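Local coordinates for putative lipoprotein (Bacteroides fragilis, PDB 3QNK) that is of unknown specificity but, as a SusD-like outer-membrane lipoprotein, probably helps capture glycans at the cell surface for uptake, at residues Ile394-Ala399 and Asn416-Arg421. Residues are numbered along the deposited sequence; the frame is centred on the assembly and turned at random.
Sequences IYLNDA and NMIRQR
Tyr395 lies against two neighbours on the facing helix, Met417 and Ile418. Met417, a selenomethionine, runs along one side of the phenol from ring to hydroxyl. Its CB is 3.6 Å from Tyr395 CD1, and its CG stays beside Tyr395 CE1. The chain bends at chi2 (-69°) and again at chi3 (-58°), which brings CE to 3.7 Å from Tyr395 OH. Ile418 meets the base of the same side chain. Its CD1 is 3.8 Å from Tyr395 CB and also touches CD2. Both residues approach the ring obliquely.

Leu396 meets Ile418 one step further along, with Leu396 CG 3.9 Å from Ile418 CG1. Ile418 CG1 touches both Tyr395 CB and Leu396 CG, so this one branch bridges two consecutive residues of helix 391-405. No hydrogen bond crosses the interface; the packing is apolar. Leu396 and Ile418 are buried, and both also touch helix 432-446. Tyr395 and Met417 remain partly exposed. On another side of helix 391-405, Ile394 packs on helices 181-194 and 198-209.

The segment axes approach to 9.6 Å at 145°, roughly antiparallel. Helices 391-405 and 408-420, joined by a short connection, form a helical hairpin, consistent with the TPR-like alpha-alpha superhelix of SusD proteins.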
loop_
_atom_site.group_PDB
_atom_site.type_symbol
_atom_site.label_atom_id
_atom_site.label_comp_id
_atom_site.label_asym_id
_atom_site.label_seq_id
_atom_site.Cartn_x
_atom_site.Cartn_y
_atom_site.Cartn_z
ATOM N N ILE B 394 -28.158 -12.856 12.420
ATOM C CA ILE B 394 -28.972 -13.916 11.836
ATOM C C ILE B 394 -30.443 -13.524 11.985
ATOM O O ILE B 394 -31.161 -13.486 10.994
ATOM C CB ILE B 394 -28.631 -15.286 12.480
ATOM C CG1 ILE B 394 -27.117 -15.597 12.379
ATOM C CG2 ILE B 394 -29.494 -16.439 11.966
ATOM C CD1 ILE B 394 -26.484 -15.537 10.986
ATOM N N TYR B 395 -30.841 -13.103 13.187
ATOM C CA TYR B 395 -32.205 -12.706 13.489
ATOM C C TYR B 395 -32.671 -11.515 12.656
ATOM O O TYR B 395 -33.785 -11.543 12.114
ATOM C CB TYR B 395 -32.332 -12.382 14.972
ATOM C CG TYR B 395 -32.188 -13.600 15.851
ATOM C CD1 TYR B 395 -33.260 -14.457 16.066
ATOM C CD2 TYR B 395 -30.977 -13.897 16.474
ATOM C CE1 TYR B 395 -33.135 -15.583 16.868
ATOM C CE2 TYR B 395 -30.839 -15.026 17.282
ATOM C CZ TYR B 395 -31.923 -15.868 17.473
ATOM O OH TYR B 395 -31.843 -16.975 18.278
ATOM N N LEU B 396 -31.819 -10.492 12.528
ATOM C CA LEU B 396 -32.147 -9.260 11.815
ATOM C C LEU B 396 -32.128 -9.441 10.289
ATOM O O LEU B 396 -32.998 -8.891 9.626
ATOM C CB LEU B 396 -31.225 -8.115 12.269
ATOM C CG LEU B 396 -31.534 -7.585 13.683
ATOM C CD1 LEU B 396 -30.503 -6.614 14.160
ATOM C CD2 LEU B 396 -32.881 -6.931 13.740
ATOM N N ASN B 397 -31.216 -10.272 9.743
ATOM C CA ASN B 397 -31.194 -10.613 8.318
ATOM C C ASN B 397 -32.445 -11.407 7.967
ATOM O O ASN B 397 -33.057 -11.173 6.932
ATOM C CB ASN B 397 -29.939 -11.425 7.966
ATOM C CG ASN B 397 -28.636 -10.671 8.097
ATOM O OD1 ASN B 397 -28.601 -9.470 8.341
ATOM N ND2 ASN B 397 -27.529 -11.366 7.916
ATOM N N ASP B 398 -32.837 -12.326 8.861
ATOM C CA ASP B 398 -34.027 -13.151 8.735
ATOM C C ASP B 398 -35.284 -12.260 8.786
ATOM O O ASP B 398 -36.154 -12.400 7.923
ATOM C CB ASP B 398 -34.057 -14.222 9.855
ATOM C CG ASP B 398 -34.918 -15.456 9.603
ATOM O OD1 ASP B 398 -35.234 -15.731 8.425
ATOM O OD2 ASP B 398 -35.247 -16.170 10.589
ATOM N N ALA B 399 -35.363 -11.328 9.782
ATOM C CA ALA B 399 -36.500 -10.412 9.936
ATOM C C ALA B 399 -36.704 -9.579 8.664
ATOM O O ALA B 399 -37.827 -9.487 8.153
ATOM C CB ALA B 399 -36.281 -9.501 11.131
ATOM N N ASN B 416 -38.115 -9.369 17.382
ATOM C CA ASN B 416 -38.442 -9.314 18.805
ATOM C C ASN B 416 -37.471 -10.165 19.637
ATOM O O ASN B 416 -37.371 -9.941 20.826
ATOM C CB ASN B 416 -39.901 -9.682 19.057
ATOM C CG ASN B 416 -40.864 -8.562 18.702
ATOM O OD1 ASN B 416 -40.487 -7.390 18.651
ATOM N ND2 ASN B 416 -42.123 -8.885 18.412
HETATM N N MSE B 417 -36.680 -11.042 19.011
HETATM C CA MSE B 417 -35.635 -11.793 19.718
HETATM C C MSE B 417 -34.526 -10.836 20.166
HETATM O O MSE B 417 -34.025 -10.940 21.284
HETATM C CB MSE B 417 -35.056 -12.881 18.807
HETATM C CG MSE B 417 -36.005 -14.025 18.596
HETATM SE SE MSE B 417 -36.265 -15.073 20.217
HETATM C CE MSE B 417 -34.423 -15.629 20.614
ATOM N N ILE B 418 -34.195 -9.871 19.301
ATOM C CA ILE B 418 -33.173 -8.839 19.525
ATOM C C ILE B 418 -33.626 -7.860 20.639
ATOM O O ILE B 418 -32.815 -7.479 21.503
ATOM C CB ILE B 418 -32.846 -8.141 18.187
ATOM C CG1 ILE B 418 -32.234 -9.139 17.170
ATOM C CG2 ILE B 418 -31.972 -6.898 18.352
ATOM C CD1 ILE B 418 -31.119 -10.048 17.677
ATOM N N ARG B 419 -34.918 -7.501 20.630
ATOM C CA ARG B 419 -35.513 -6.626 21.638
ATOM C C ARG B 419 -35.652 -7.355 22.977
ATOM O O ARG B 419 -35.395 -6.765 24.025
ATOM C CB ARG B 419 -36.896 -6.107 21.197
ATOM C CG ARG B 419 -36.992 -5.641 19.772
ATOM C CD ARG B 419 -38.274 -4.871 19.628
ATOM N NE ARG B 419 -37.967 -3.451 19.699
ATOM C CZ ARG B 419 -38.525 -2.593 20.532
ATOM N NH1 ARG B 419 -39.496 -2.976 21.339
ATOM N NH2 ARG B 419 -38.137 -1.346 20.547
ATOM N N GLN B 420 -36.081 -8.616 22.950
ATOM C CA GLN B 420 -36.216 -9.399 24.177
ATOM C C GLN B 420 -34.889 -9.489 24.912
ATOM O O GLN B 420 -34.889 -9.416 26.136
ATOM C CB GLN B 420 -36.749 -10.827 23.908
ATOM C CG GLN B 420 -38.271 -10.929 23.734
ATOM C CD GLN B 420 -38.724 -12.271 23.142
ATOM O OE1 GLN B 420 -39.538 -12.332 22.170
ATOM N NE2 GLN B 420 -38.226 -13.378 23.743
ATOM N N ARG B 421 -33.753 -9.557 24.170
ATOM C CA ARG B 421 -32.490 -9.764 24.858
ATOM C C ARG B 421 -31.957 -8.517 25.564
ATOM O O ARG B 421 -31.006 -8.660 26.335
ATOM C CB ARG B 421 -31.419 -10.482 24.006
ATOM C CG ARG B 421 -30.572 -9.625 23.199
ATOM C CD ARG B 421 -29.200 -9.290 23.735
ATOM N NE ARG B 421 -28.474 -8.890 22.538
ATOM C CZ ARG B 421 -27.484 -9.598 22.026
ATOM N NH1 ARG B 421 -26.955 -10.605 22.714
ATOM N NH2 ARG B 421 -26.972 -9.273 20.851
#